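Local structure of activated BY transcription factor SSRB (Salmonella enterica, 2WNW) at residues W144-A148 / F149-N153; R222-L225 / A226-G229; G272-F275 / S276-Q279. The protein is a glycosyl hydrolase family 30 protein, also called SrfJ, that joins a TIM barrel to a beta-sandwich domain. All coordinates share one frame; numbering follows the deposited sequence.

Contact 1 of 3, residues W144-A148 / F149-N153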
# COMPACT_ATOMS: atom_id res chain seq x y z
N TRP A 144 -3.86 32.09 -3.95
CA TRP A 144 -5.15 31.54 -4.31
C TRP A 144 -5.58 32.31 -5.57
O TRP A 144 -6.32 31.80 -6.41
CB TRP A 144 -6.16 31.74 -3.18
CG TRP A 144 -6.33 30.54 -2.27
CD1 TRP A 144 -7.47 29.79 -2.12
CD2 TRP A 144 -5.36 29.98 -1.37
NE1 TRP A 144 -7.27 28.81 -1.18
CE2 TRP A 144 -5.99 28.90 -0.71
CE3 TRP A 144 -4.03 30.28 -1.06
CZ2 TRP A 144 -5.32 28.12 0.25
CZ3 TRP A 144 -3.37 29.51 -0.10
CH2 TRP A 144 -4.02 28.44 0.54
N SER A 145 -5.10 33.54 -5.70
CA SER A 145 -5.43 34.35 -6.87
C SER A 145 -4.65 35.65 -7.01
O SER A 145 -4.38 36.33 -6.03
CB SER A 145 -6.93 34.70 -6.88
OG SER A 145 -7.23 35.58 -7.97
N PRO A 146 -4.25 35.99 -8.25
CA PRO A 146 -3.51 37.23 -8.51
C PRO A 146 -4.54 38.35 -8.37
O PRO A 146 -5.74 38.07 -8.22
CB PRO A 146 -3.07 37.07 -9.97
CG PRO A 146 -2.97 35.57 -10.15
CD PRO A 146 -4.22 35.10 -9.42
N PRO A 147 -4.11 39.62 -8.41
CA PRO A 147 -5.07 40.72 -8.28
C PRO A 147 -6.10 40.62 -9.40
O PRO A 147 -5.80 40.10 -10.47
CB PRO A 147 -4.19 41.97 -8.43
CG PRO A 147 -2.84 41.50 -7.92
CD PRO A 147 -2.73 40.12 -8.53
N ALA A 148 -7.31 41.11 -9.15
CA ALA A 148 -8.39 41.04 -10.14
C ALA A 148 -8.04 41.58 -11.52
O ALA A 148 -8.28 40.91 -12.53
CB ALA A 148 -9.64 41.74 -9.61
N PHE A 149 -7.46 42.78 -11.58
CA PHE A 149 -7.13 43.37 -12.88
C PHE A 149 -6.10 42.61 -13.69
O PHE A 149 -5.93 42.87 -14.88
CB PHE A 149 -6.69 44.84 -12.72
CG PHE A 149 -5.31 45.01 -12.14
CD1 PHE A 149 -5.09 44.91 -10.77
CD2 PHE A 149 -4.23 45.31 -12.97
CE1 PHE A 149 -3.82 45.11 -10.23
CE2 PHE A 149 -2.96 45.51 -12.45
CZ PHE A 149 -2.75 45.41 -11.07
N MET A 150 -5.40 41.66 -13.06
CA MET A 150 -4.40 40.86 -13.77
C MET A 150 -4.99 39.58 -14.35
O MET A 150 -4.28 38.79 -14.97
CB MET A 150 -3.25 40.49 -12.82
CG MET A 150 -2.36 41.65 -12.41
SD MET A 150 -0.83 41.07 -11.65
CE MET A 150 -0.16 42.60 -11.03
N LYS A 151 -6.29 39.39 -14.16
CA LYS A 151 -6.96 38.18 -14.64
C LYS A 151 -7.93 38.40 -15.80
O LYS A 151 -8.44 39.50 -16.01
CB LYS A 151 -7.69 37.51 -13.47
CG LYS A 151 -6.79 37.27 -12.26
CD LYS A 151 -7.58 36.77 -11.06
CE LYS A 151 -8.20 35.41 -11.32
NZ LYS A 151 -9.09 35.01 -10.19
N THR A 152 -8.19 37.32 -16.53
CA THR A 152 -9.09 37.35 -17.67
C THR A 152 -10.54 37.64 -17.28
O THR A 152 -11.33 38.11 -18.11
CB THR A 152 -9.06 36.01 -18.43
OG1 THR A 152 -9.34 34.94 -17.51
CG2 THR A 152 -7.69 35.78 -19.05
N ASN A 153 -10.89 37.37 -16.03
CA ASN A 153 -12.25 37.59 -15.55
C ASN A 153 -12.40 38.81 -14.64
O ASN A 153 -13.48 39.07 -14.11
CB ASN A 153 -12.76 36.34 -14.83
CG ASN A 153 -12.02 36.07 -13.53
OD1 ASN A 153 -10.84 36.39 -13.41
ND2 ASN A 153 -12.71 35.48 -12.56
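Lys151 reaches back along the chain to Ser145 and the two prolines after it, a local contact folded round a short 3-10 turn. It sits in the loop that leaves strand 138-143 of the TIM barrel, at the C-terminal end of that strand, and leads on to helix 167-183. Two backbone bonds of the i to i+3 kind make the turn: Met150 N to Pro147 O (3.0 Å) and Lys151 N to Ala148 O (3.0 Å). Each donor stands about 50° out of the carbonyl plane. On one flank the Pro147 ring touches two later side chains, its CB 3.6 Å from Phe149 CE1 and its CD 3.8 Å from Met150 SD; Trp170 of helix 167-183 also packs on it. Lys151 runs across Pro146 at about a right angle, and a bend at its chi3 (64°) helps carry the ammonium group to Ser145. There NZ is gripped by several oxygens, among them the backbone carbonyls of Asp155, Gly159 and Ser205, which would be expected to offset much of the buried charge. Ser145 OG accepts from Lys151 NZ at 3.0 Å and itself donates to Pro146 O at 2.9 Å, in the carbonyl plane and on a lone pair.

Contact 2 of 3, residues R222-L225 / A226-G229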
# COMPACT_ATOMS: atom_id res chain seq x y z
N ARG A 222 11.88 31.58 -10.85
CA ARG A 222 13.28 31.21 -10.69
C ARG A 222 14.28 32.34 -10.94
O ARG A 222 15.09 32.64 -10.07
CB ARG A 222 13.61 29.99 -11.56
CG ARG A 222 13.21 28.66 -10.92
CD ARG A 222 13.96 28.46 -9.61
NE ARG A 222 13.54 27.25 -8.91
CZ ARG A 222 13.70 27.05 -7.60
NH1 ARG A 222 14.27 27.99 -6.85
NH2 ARG A 222 13.27 25.94 -7.03
N PRO A 223 14.24 32.97 -12.12
CA PRO A 223 15.18 34.06 -12.42
C PRO A 223 15.13 35.20 -11.40
O PRO A 223 16.16 35.75 -11.01
CB PRO A 223 14.76 34.52 -13.81
CG PRO A 223 14.19 33.28 -14.42
CD PRO A 223 13.37 32.72 -13.28
N ARG A 224 13.92 35.56 -10.98
CA ARG A 224 13.76 36.64 -10.01
C ARG A 224 14.27 36.24 -8.64
O ARG A 224 14.95 37.02 -7.98
CB ARG A 224 12.29 37.07 -9.95
CG ARG A 224 11.83 37.76 -11.23
CD ARG A 224 10.34 38.10 -11.23
NE ARG A 224 10.00 38.90 -12.41
CZ ARG A 224 10.00 38.44 -13.66
NH1 ARG A 224 10.32 37.17 -13.91
NH2 ARG A 224 9.70 39.25 -14.67
N LEU A 225 13.94 35.03 -8.20
CA LEU A 225 14.40 34.55 -6.90
C LEU A 225 15.92 34.56 -6.88
O LEU A 225 16.53 34.97 -5.90
CB LEU A 225 13.87 33.14 -6.64
CG LEU A 225 12.36 33.03 -6.40
CD1 LEU A 225 11.92 31.57 -6.51
CD2 LEU A 225 12.04 33.60 -5.03
N ALA A 226 16.52 34.10 -7.97
CA ALA A 226 17.97 34.05 -8.07
C ALA A 226 18.58 35.45 -7.94
O ALA A 226 19.55 35.64 -7.19
CB ALA A 226 18.38 33.43 -9.40
N ARG A 227 18.01 36.42 -8.64
CA ARG A 227 18.51 37.79 -8.59
C ARG A 227 18.43 38.38 -7.18
O ARG A 227 19.20 39.28 -6.83
CB ARG A 227 17.75 38.69 -9.58
CG ARG A 227 18.05 38.38 -11.04
CD ARG A 227 17.65 39.54 -11.95
NE ARG A 227 16.20 39.67 -12.08
CZ ARG A 227 15.46 38.97 -12.93
NH1 ARG A 227 16.03 38.08 -13.73
NH2 ARG A 227 14.15 39.15 -12.98
N GLN A 228 17.50 37.88 -6.37
CA GLN A 228 17.33 38.35 -5.01
C GLN A 228 18.19 37.53 -4.05
O GLN A 228 18.21 37.79 -2.85
CB GLN A 228 15.87 38.25 -4.58
CG GLN A 228 14.92 39.09 -5.42
CD GLN A 228 15.08 40.58 -5.18
OE1 GLN A 228 14.62 41.40 -5.98
NE2 GLN A 228 15.72 40.95 -4.07
N GLY A 229 18.90 36.54 -4.59
CA GLY A 229 19.73 35.70 -3.75
C GLY A 229 18.89 34.70 -2.97
O GLY A 229 19.30 34.22 -1.91
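Arg224 and Arg227, one turn apart, lie side by side and point the same way, yet their guanidinium planes are turned 69° against each other. Arg227 NH2 comes down on the aliphatic part of its neighbour, 3.2 Å from Arg224 CG, and stands over one face of the Arg224 guanidinium, offset toward its rim. The Arg224 chain is extended from CG to NE and runs to helix 167-183, where NE forms a salt bridge with Asp172; NH1 bonds to Tyr220 O. Arg227 instead bends at chi3 (-72°), which folds its guanidinium back over the preceding turn. Pro223 O then lies beneath one face of that group, and Pro223 CB is 3.8 Å from Arg227 NH1. The like charges approach to 4.2 Å between Arg224 NE and Arg227 NH2, a repulsion that the carboxylate of Asp172 would be expected to ease.

All this happens on the last turns of helix 210-227, an outer helix of the TIM barrel, which ends in a Schellman motif with Gly229 at positive phi (76°). Leu225, roughly a quarter turn round the helix, packs on Ile175 and Leu178 of helix 167-183 and on Ile235 of strand 234-239. Gln228 CG, set beside the backbone N, rests 3.3 Å from Arg224 O; the bend at chi2 comes beyond it. That same carbonyl accepts from Gln228 N at 3.1 Å, while Gly229 N bonds to Ala226 O at 2.8 Å.

Contact 3 of 3, residues G272-F275 / S276-Q279. With GOL (glycerol), chain E.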
# COMPACT_ATOMS: atom_id res chain seq x y z
N GLY A 272 -10.07 11.82 -1.64
CA GLY A 272 -9.80 10.50 -1.11
C GLY A 272 -8.34 10.09 -0.99
O GLY A 272 -7.44 10.91 -1.17
N ASP A 273 -8.14 8.81 -0.71
CA ASP A 273 -6.82 8.22 -0.50
C ASP A 273 -5.83 8.32 -1.67
O ASP A 273 -4.86 9.07 -1.61
CB ASP A 273 -6.96 6.75 -0.10
CG ASP A 273 -7.80 6.55 1.16
OD1 ASP A 273 -8.16 7.55 1.81
OD2 ASP A 273 -8.08 5.37 1.50
N HIS A 274 -6.08 7.54 -2.72
CA HIS A 274 -5.21 7.51 -3.90
C HIS A 274 -3.73 7.41 -3.52
O HIS A 274 -2.87 8.01 -4.17
CB HIS A 274 -5.45 8.76 -4.75
CG HIS A 274 -6.81 8.80 -5.38
ND1 HIS A 274 -7.20 7.88 -6.33
CD2 HIS A 274 -7.87 9.61 -5.17
CE1 HIS A 274 -8.45 8.13 -6.68
NE2 HIS A 274 -8.88 9.17 -5.99
N PHE A 275 -3.44 6.63 -2.48
CA PHE A 275 -2.06 6.48 -2.02
C PHE A 275 -1.10 5.94 -3.08
O PHE A 275 0.07 6.31 -3.10
CB PHE A 275 -2.01 5.57 -0.78
CG PHE A 275 -2.87 6.05 0.38
CD1 PHE A 275 -2.76 7.36 0.85
CD2 PHE A 275 -3.78 5.19 0.99
CE1 PHE A 275 -3.54 7.80 1.93
CE2 PHE A 275 -4.57 5.62 2.06
CZ PHE A 275 -4.45 6.93 2.53
N SER A 276 -1.61 5.08 -3.96
CA SER A 276 -0.77 4.49 -5.00
C SER A 276 -0.10 5.51 -5.91
O SER A 276 0.99 5.26 -6.43
CB SER A 276 -1.60 3.51 -5.85
OG SER A 276 -1.90 2.34 -5.13
N GLN A 277 -0.74 6.66 -6.12
CA GLN A 277 -0.15 7.68 -6.98
C GLN A 277 1.04 8.35 -6.31
O GLN A 277 1.99 8.77 -6.99
CB GLN A 277 -1.20 8.71 -7.41
CG GLN A 277 -2.22 8.11 -8.38
CD GLN A 277 -3.02 9.15 -9.13
OE1 GLN A 277 -2.48 10.15 -9.60
NE2 GLN A 277 -4.33 8.92 -9.25
N ILE A 278 1.01 8.45 -4.99
CA ILE A 278 2.13 9.03 -4.26
C ILE A 278 3.30 8.06 -4.39
O ILE A 278 4.42 8.45 -4.72
CB ILE A 278 1.82 9.20 -2.76
CG1 ILE A 278 0.61 10.10 -2.56
CG2 ILE A 278 3.04 9.80 -2.05
CD1 ILE A 278 0.20 10.21 -1.11
N GLN A 279 3.02 6.78 -4.13
CA GLN A 279 4.04 5.74 -4.20
C GLN A 279 4.70 5.62 -5.57
O GLN A 279 5.92 5.46 -5.67
CB GLN A 279 3.45 4.39 -3.79
CG GLN A 279 4.49 3.29 -3.70
CD GLN A 279 4.09 2.22 -2.72
OE1 GLN A 279 3.13 1.48 -2.94
NE2 GLN A 279 4.83 2.13 -1.61
C1 GOL E . -5.18 3.05 -2.05
O1 GOL E . -5.67 4.34 -1.89
C2 GOL E . -4.48 2.89 -3.41
O2 GOL E . -4.35 4.11 -4.10
C3 GOL E . -5.26 1.94 -4.31
O3 GOL E . -5.47 0.70 -3.75
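Phe275 O takes the N-H of Gln279 at 3.2 Å between O and N, nearly straight (169°), whereas the bond from Ile278 N to the same oxygen is weak. The contact lies at the start of helix 275-284 of the TIM barrel, after the loop from strand 264-268, and it borders the second subunit.

The tight part is inward. With CG anti to the carbonyl carbon (chi1 -57°), the Phe275 ring lies back against Asp273, whose CB stands 3.4 Å above one face and toward the rim. The ring also meets His315 edge-to-face and packs on Asn320 of helix 305-322. Ile278 brings CB to 3.4 Å from Phe275 O and touches Leu245 and Asn320. Gln277 N reaches His274 O at 3.2 Å from above the carbonyl plane. The Gln277 side chain is extended beyond CG, and its amide is held at both ends: OE1 takes the N-H of Val246, and NE2 gives to Asp243 O.

The other side, where a glycerol, probably from the crystallisation liquor, lies between the turn and the second subunit, is held more by polar contacts. Glycerol O2 accepts from Ser276 N at 2.9 Å (168°). Glycerol O1 takes the N-H of Phe275, 3.3 Å from Phe275 N, and the molecule is also bonded to Ser388 O of the second subunit. Ser276 OG lies close to glycerol C2 and O2, and is hydrogen-bonded to Lys322 of the second subunit. His274 ND1 and Gln277 NE2 share Ser387 OG of that subunit.

Amide N-H groups at the helix start are thus met by hydroxyl oxygens of a small molecule, and much of the polar chemistry here serves the subunit interface.

Overall arrangement
The three contacts all belong to the TIM-barrel part of the chain but lie well apart, with centres 23 to 34 Å from one another. Contact 1 is buried in a loop beyond a barrel strand, contact 2 is on the surface at a helix C-terminus, and contact 3 is partly buried at a helix N-terminus. Contacts 1 and 2 both lean on helix 167-183, although their nearest atoms are about 11 Å apart; contact 3 packs on helices 245-252 and 305-322 instead. Their chemistry differs accordingly: a lysine ammonium held largely by backbone carbonyls in 144-153, neighbouring arginines in 222-229, and backbone N-H groups taken up by glycerol beside another subunit in 272-279.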